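Local coordinates for hypothetical protein (ST2072) (PDB 1VE0), which is of unknown function but binds zinc and belongs to the YjbQ (UPF0047) family of small proteins, here assembled from three copies, at residues R13-S18 with V69-E74; A91-S96 with I115-D120; V10-R13 with S18-I21. All coordinates share one frame; numbering follows the deposited sequence.

Interaction 1. Residues R13-S18 with V69-E74; sequences RSRFDS and VPPDGE
Arg-15 and Phe-16, in the loop that leads into strand 17-20, reach across to Pro-71 in the type I beta turn of Pro-70 to Gly-73 that follows helix 55-68. Beyond this turn, Glu-74 O accepts a hydrogen bond from Trp-64 of the second subunit. Ahead of the two touching residues, Arg-13 reaches across the loop to Asp-17 at the start of strand 17-20: its NE bonds to Asp-17 OD2 at 3.0 Å and its NH1 to Asp-17 OD1 at 2.9 Å, a side-on salt bridge using the syn lone pair of each oxygen. The backbone N of Arg-13 adds a second bond to OD2, 2.8 Å long, on the anti side, so three bonds from Arg-13 hold the carboxylate across the loop. The side chain of Arg-15 leaves opposite the backbone N (chi1 -173°) and stays extended to NE, which carries NH2 to 3.7 Å from Pro-71 CB. Phe-16 lies against His-85 of helix 84-93 and has a cation-pi partner in Lys-66. No hydrogen bond joins the two segments; the contact is van der Waals, with the ring edge of Phe-16 directed at the proline, CZ 3.5 Å from Pro-71 CG.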
# COMPACT_ATOMS: atom_id res chain seq x y z
N ARG A 13 -11.42 20.34 4.96
CA ARG A 13 -12.43 21.11 5.66
C ARG A 13 -12.91 20.63 7.01
O ARG A 13 -13.76 21.27 7.61
CB ARG A 13 -13.64 21.24 4.74
CG ARG A 13 -13.27 21.52 3.29
CD ARG A 13 -14.33 21.02 2.32
NE ARG A 13 -14.36 19.56 2.20
CZ ARG A 13 -15.09 18.90 1.31
NH1 ARG A 13 -15.07 17.57 1.26
NH2 ARG A 13 -15.86 19.58 0.46
N SER A 14 -12.37 19.52 7.48
CA SER A 14 -12.82 18.98 8.75
C SER A 14 -11.74 18.07 9.33
O SER A 14 -10.71 17.86 8.69
CB SER A 14 -14.12 18.18 8.51
OG SER A 14 -14.83 17.97 9.71
N ARG A 15 -11.96 17.55 10.54
CA ARG A 15 -10.97 16.66 11.13
C ARG A 15 -10.87 15.45 10.20
O ARG A 15 -9.77 15.03 9.81
CB ARG A 15 -11.40 16.20 12.51
CG ARG A 15 -10.34 15.41 13.22
CD ARG A 15 -10.86 14.86 14.53
NE ARG A 15 -9.78 14.63 15.48
CZ ARG A 15 -9.95 14.04 16.66
NH1 ARG A 15 -8.92 13.87 17.48
NH2 ARG A 15 -11.16 13.61 17.02
N PHE A 16 -12.03 14.90 9.85
CA PHE A 16 -12.13 13.76 8.93
C PHE A 16 -12.70 14.32 7.63
O PHE A 16 -13.76 14.94 7.63
CB PHE A 16 -13.06 12.69 9.50
CG PHE A 16 -12.44 11.89 10.61
CD1 PHE A 16 -11.78 10.70 10.33
CD2 PHE A 16 -12.47 12.35 11.92
CE1 PHE A 16 -11.15 9.98 11.35
CE2 PHE A 16 -11.84 11.64 12.94
CZ PHE A 16 -11.18 10.45 12.65
N ASP A 17 -12.00 14.10 6.53
CA ASP A 17 -12.47 14.62 5.25
C ASP A 17 -11.95 13.72 4.13
O ASP A 17 -10.97 12.99 4.31
CB ASP A 17 -11.94 16.05 5.07
CG ASP A 17 -12.73 16.85 4.06
OD1 ASP A 17 -13.79 16.36 3.60
OD2 ASP A 17 -12.30 17.97 3.74
N SER A 18 -12.62 13.77 3.00
CA SER A 18 -12.21 12.97 1.85
C SER A 18 -12.35 13.85 0.62
O SER A 18 -13.40 14.46 0.38
CB SER A 18 -13.07 11.70 1.73
OG SER A 18 -14.45 11.97 1.90
N VAL A 69 -10.06 2.41 14.01
CA VAL A 69 -9.14 3.06 14.93
C VAL A 69 -9.81 4.30 15.53
O VAL A 69 -9.58 5.42 15.09
CB VAL A 69 -7.84 3.47 14.21
CG1 VAL A 69 -6.81 3.93 15.23
CG2 VAL A 69 -7.31 2.30 13.39
N PRO A 70 -10.67 4.11 16.55
CA PRO A 70 -11.39 5.20 17.21
C PRO A 70 -10.49 6.34 17.68
O PRO A 70 -9.51 6.11 18.37
CB PRO A 70 -12.07 4.49 18.38
CG PRO A 70 -12.35 3.13 17.84
CD PRO A 70 -11.03 2.81 17.15
N PRO A 71 -10.83 7.58 17.30
CA PRO A 71 -10.04 8.76 17.70
C PRO A 71 -9.99 8.89 19.22
O PRO A 71 -9.07 9.46 19.79
CB PRO A 71 -10.80 9.92 17.07
CG PRO A 71 -11.47 9.30 15.89
CD PRO A 71 -11.94 7.97 16.42
N ASP A 72 -11.01 8.34 19.87
CA ASP A 72 -11.14 8.40 21.32
C ASP A 72 -10.40 7.22 21.94
O ASP A 72 -10.44 7.02 23.16
CB ASP A 72 -12.62 8.33 21.69
CG ASP A 72 -13.51 8.76 20.54
OD1 ASP A 72 -14.06 9.89 20.60
OD2 ASP A 72 -13.65 7.98 19.56
N GLY A 73 -9.74 6.44 21.10
CA GLY A 73 -9.02 5.28 21.58
C GLY A 73 -7.79 5.63 22.39
O GLY A 73 -7.42 6.80 22.53
N GLU A 74 -7.15 4.60 22.93
CA GLU A 74 -5.95 4.75 23.75
C GLU A 74 -4.71 4.79 22.86
O GLU A 74 -4.43 3.84 22.13
CB GLU A 74 -5.86 3.58 24.73
CG GLU A 74 -4.57 3.52 25.52
CD GLU A 74 -4.51 2.32 26.45
OE1 GLU A 74 -3.45 2.11 27.09
OE2 GLU A 74 -5.52 1.58 26.54

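Interaction 2. Residues A91-S96 with I115-D120; sequences AIIGNS and ILLEFD
A helix-on-sheet contact in the core joins the C-terminal turn of helix 84-93 to the end of strand 113-118, the middle strand of a three-stranded antiparallel sheet. Ile-93, in the last turn of the helix, carries the whole helical side of it through a single methyl group. Its CG1 stands beside the backbone N (chi1 -63°) and the chain continues extended, which points CD1 at the neighbouring ends of Leu-117 and Phe-119. There CD1 lies 4.2 Å from Leu-117 CD1 and 3.9 Å from Phe-119 CZ, approaching the ring obliquely. The chain then leaves the helix at Gly-94, whose positive phi of 111° turns it toward strand 96-102. Phe-119 follows the strand, and its ring folds back over the strand backbone, with Leu-117 C 4.1 Å above one face of the Phe-119 ring, offset toward its rim. Ile-49 of strand 46-51 touches both Ile-93 and Leu-117, while Ala-65 of helix 55-68 packs on Phe-119. On the helical side, Ile-92 of the third subunit packs against Ile-93, placing the contact close to the trimer interface. Polar groups meet just past the ring: Phe-119 O accepts from His-85 NE2, and Asp-120 OD1 bonds Asn-83, a zinc ligand. Just after the strand, Asp-120 N donates to Glu-118 OE1 at 2.8 Å from above the carboxylate plane.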
# COMPACT_ATOMS: atom_id res chain seq x y z
N ALA A 91 -0.87 4.99 8.50
CA ALA A 91 0.27 4.11 8.28
C ALA A 91 -0.21 2.81 7.64
O ALA A 91 0.43 2.27 6.74
CB ALA A 91 0.97 3.81 9.60
N ILE A 92 -1.34 2.32 8.11
CA ILE A 92 -1.90 1.08 7.58
C ILE A 92 -2.33 1.24 6.11
O ILE A 92 -1.98 0.41 5.26
CB ILE A 92 -3.09 0.61 8.45
CG1 ILE A 92 -2.57 0.26 9.85
CG2 ILE A 92 -3.79 -0.60 7.79
CD1 ILE A 92 -3.65 -0.01 10.89
N ILE A 93 -3.07 2.30 5.81
CA ILE A 93 -3.54 2.54 4.44
C ILE A 93 -2.38 2.85 3.50
O ILE A 93 -2.31 2.33 2.38
CB ILE A 93 -4.57 3.70 4.40
CG1 ILE A 93 -5.80 3.32 5.23
CG2 ILE A 93 -4.99 4.00 2.96
CD1 ILE A 93 -6.81 4.46 5.41
N GLY A 94 -1.45 3.67 3.98
CA GLY A 94 -0.31 4.04 3.17
C GLY A 94 -0.36 5.50 2.74
O GLY A 94 -1.43 6.09 2.59
N ASN A 95 0.81 6.08 2.51
CA ASN A 95 0.88 7.49 2.12
C ASN A 95 1.04 7.67 0.62
O ASN A 95 1.28 8.79 0.16
CB ASN A 95 2.05 8.17 2.82
CG ASN A 95 3.38 7.63 2.36
OD1 ASN A 95 3.62 6.43 2.38
ND2 ASN A 95 4.26 8.54 1.93
N SER A 96 0.91 6.59 -0.14
CA SER A 96 1.02 6.69 -1.58
C SER A 96 0.23 5.59 -2.29
O SER A 96 -0.14 4.59 -1.68
CB SER A 96 2.49 6.59 -2.03
OG SER A 96 3.01 5.29 -1.80
N ILE A 115 -8.19 9.51 -4.33
CA ILE A 115 -8.78 10.18 -3.18
C ILE A 115 -7.83 10.45 -2.02
O ILE A 115 -7.06 9.57 -1.62
CB ILE A 115 -9.96 9.33 -2.65
CG1 ILE A 115 -11.02 9.19 -3.74
CG2 ILE A 115 -10.53 9.94 -1.38
CD1 ILE A 115 -11.97 8.04 -3.53
N LEU A 116 -7.88 11.67 -1.47
CA LEU A 116 -7.07 11.98 -0.29
C LEU A 116 -7.97 11.81 0.93
O LEU A 116 -9.06 12.35 0.97
CB LEU A 116 -6.53 13.42 -0.34
CG LEU A 116 -5.98 13.98 0.99
CD1 LEU A 116 -4.76 13.20 1.43
CD2 LEU A 116 -5.62 15.44 0.81
N LEU A 117 -7.53 11.03 1.92
CA LEU A 117 -8.30 10.80 3.14
C LEU A 117 -7.59 11.55 4.26
O LEU A 117 -6.39 11.35 4.49
CB LEU A 117 -8.41 9.30 3.47
CG LEU A 117 -9.23 8.41 2.51
CD1 LEU A 117 -9.26 6.97 3.07
CD2 LEU A 117 -10.67 8.93 2.37
N GLU A 118 -8.33 12.42 4.93
CA GLU A 118 -7.82 13.26 6.01
C GLU A 118 -8.36 12.75 7.34
O GLU A 118 -9.55 12.48 7.47
CB GLU A 118 -8.28 14.70 5.75
CG GLU A 118 -8.06 15.71 6.87
CD GLU A 118 -6.61 15.99 7.14
OE1 GLU A 118 -5.97 15.16 7.83
OE2 GLU A 118 -6.10 17.03 6.66
N PHE A 119 -7.48 12.61 8.33
CA PHE A 119 -7.87 12.14 9.65
C PHE A 119 -7.46 13.11 10.74
O PHE A 119 -7.73 12.86 11.91
CB PHE A 119 -7.25 10.76 9.93
CG PHE A 119 -7.47 9.76 8.82
CD1 PHE A 119 -6.43 9.41 7.98
CD2 PHE A 119 -8.73 9.22 8.60
CE1 PHE A 119 -6.64 8.52 6.92
CE2 PHE A 119 -8.95 8.33 7.55
CZ PHE A 119 -7.91 7.98 6.71
N ASP A 120 -6.80 14.20 10.37
CA ASP A 120 -6.33 15.19 11.34
C ASP A 120 -6.47 16.62 10.80
O ASP A 120 -5.57 17.44 10.97
CB ASP A 120 -4.86 14.93 11.70
CG ASP A 120 -4.40 15.73 12.93
OD1 ASP A 120 -3.19 16.01 13.05
OD2 ASP A 120 -5.25 16.05 13.77

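Interaction 3. Residues V10-R13 with S18-I21; sequences VKTR and SIDI
Ile-19, with Val-10 and Ile-21 beside it, makes the packed part of a contact between segments 10-13 and 18-21, which are joined by the short loop 14-17 and run roughly antiparallel, with no hydrogen bond between them. The segments run 159° apart, but their nearest CA atoms, those of Thr-12 and Ile-19, are still 7.6 Å from each other, so side chains fill the gap. Ile-19 gives the largest share of the surface: with CG1 beside its backbone N (chi1 -62°) and an extended end, it pushes CD1 to 3.6 Å from Lys-11 O and to 4.1 Å from Thr-12 CG2. The same methyl lies more loosely against Val-10 CB, at 4.4 Å. Thr-12 thus offers its methyl to the isoleucine while its OG1 is hydrogen-bonded to Glu-118. Next to this, Val-10 CG1 meets Ile-21 CG2 at 3.9 Å, the two side chains crossing at about a right angle. A looser, solvent-facing side is made by Arg-13 and Lys-11. Arg-13 NH1, engaged with Asp-17, stands 3.6 Å from Ser-18 O and only brushes Ile-19 CG1, and exposed Lys-11 starts away from the other segment, its NZ bonding Thr-124 OG1. The two segments belong to different sheets: 2-11 is paired to strand 124-133, as Val-10 with Arg-125, whereas 17-20 is paired to strand 113-118, as Ile-19 with Leu-116. Ile-21 sits at the N-cap position of helix 22-28, and its side chain touches both Ile-114 and Val-127, one from each sheet.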
# COMPACT_ATOMS: atom_id res chain seq x y z
N VAL A 10 -4.30 20.96 -1.27
CA VAL A 10 -5.74 20.89 -1.15
C VAL A 10 -6.03 21.22 0.29
O VAL A 10 -5.30 20.83 1.20
CB VAL A 10 -6.30 19.48 -1.48
CG1 VAL A 10 -6.02 19.14 -2.94
CG2 VAL A 10 -5.69 18.44 -0.56
N LYS A 11 -7.11 21.96 0.51
CA LYS A 11 -7.48 22.35 1.85
C LYS A 11 -8.54 21.42 2.39
O LYS A 11 -9.63 21.33 1.83
CB LYS A 11 -8.01 23.79 1.82
CG LYS A 11 -7.57 24.64 2.99
CD LYS A 11 -8.06 24.07 4.30
CE LYS A 11 -7.47 24.85 5.47
NZ LYS A 11 -5.98 24.77 5.45
N THR A 12 -8.24 20.71 3.48
CA THR A 12 -9.25 19.82 4.05
C THR A 12 -10.14 20.66 4.97
O THR A 12 -9.68 21.58 5.65
CB THR A 12 -8.63 18.60 4.77
OG1 THR A 12 -7.89 19.01 5.92
CG2 THR A 12 -7.67 17.88 3.80
N ARG A 13 -11.42 20.34 4.96
CA ARG A 13 -12.43 21.11 5.66
C ARG A 13 -12.91 20.63 7.01
O ARG A 13 -13.76 21.27 7.61
CB ARG A 13 -13.64 21.24 4.74
CG ARG A 13 -13.27 21.52 3.29
CD ARG A 13 -14.33 21.02 2.32
NE ARG A 13 -14.36 19.56 2.20
CZ ARG A 13 -15.09 18.90 1.31
NH1 ARG A 13 -15.07 17.57 1.26
NH2 ARG A 13 -15.86 19.58 0.46
N SER A 18 -12.62 13.77 3.00
CA SER A 18 -12.21 12.97 1.85
C SER A 18 -12.35 13.85 0.62
O SER A 18 -13.40 14.46 0.38
CB SER A 18 -13.07 11.70 1.73
OG SER A 18 -14.45 11.97 1.90
N ILE A 19 -11.28 13.94 -0.16
CA ILE A 19 -11.28 14.80 -1.33
C ILE A 19 -10.83 14.08 -2.58
O ILE A 19 -9.77 13.46 -2.58
CB ILE A 19 -10.35 16.01 -1.10
CG1 ILE A 19 -10.87 16.85 0.08
CG2 ILE A 19 -10.24 16.84 -2.38
CD1 ILE A 19 -9.96 18.01 0.44
N ASP A 20 -11.63 14.20 -3.65
CA ASP A 20 -11.30 13.60 -4.94
C ASP A 20 -10.25 14.51 -5.58
O ASP A 20 -10.55 15.65 -5.92
CB ASP A 20 -12.56 13.54 -5.81
CG ASP A 20 -12.33 12.79 -7.12
OD1 ASP A 20 -11.19 12.75 -7.60
OD2 ASP A 20 -13.32 12.26 -7.67
N ILE A 21 -9.02 14.03 -5.72
CA ILE A 21 -7.96 14.85 -6.29
C ILE A 21 -7.54 14.42 -7.69
O ILE A 21 -6.50 14.84 -8.18
CB ILE A 21 -6.70 14.85 -5.37
CG1 ILE A 21 -6.23 13.41 -5.11
CG2 ILE A 21 -7.04 15.52 -4.04
CD1 ILE A 21 -4.90 13.32 -4.35

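How the interactions relate
Interactions 1 and 3 both use strand 17-20 and share Ser-18 on it and Arg-13 ahead of it, and interaction 2 lies on the neighbouring strand 113-118. Asp-17 O is 2.8 Å from Glu-118 N, and Ile-19 O is 2.8 Å from Leu-116 N, probable hydrogen bonds joining interaction 2 to the other two. Phe-16 CE1 of interaction 1 also packs on Phe-119 CD2 of interaction 2, at 3.7 Å. A bound zinc ion is about 10 Å from the side chain of Arg-15 and about 11 Å from that of Phe-119; Asn-83, a zinc ligand, is about 6 Å from Arg-15, side chain to side chain. Interactions 1 and 2 thus lie near the site without reaching the metal.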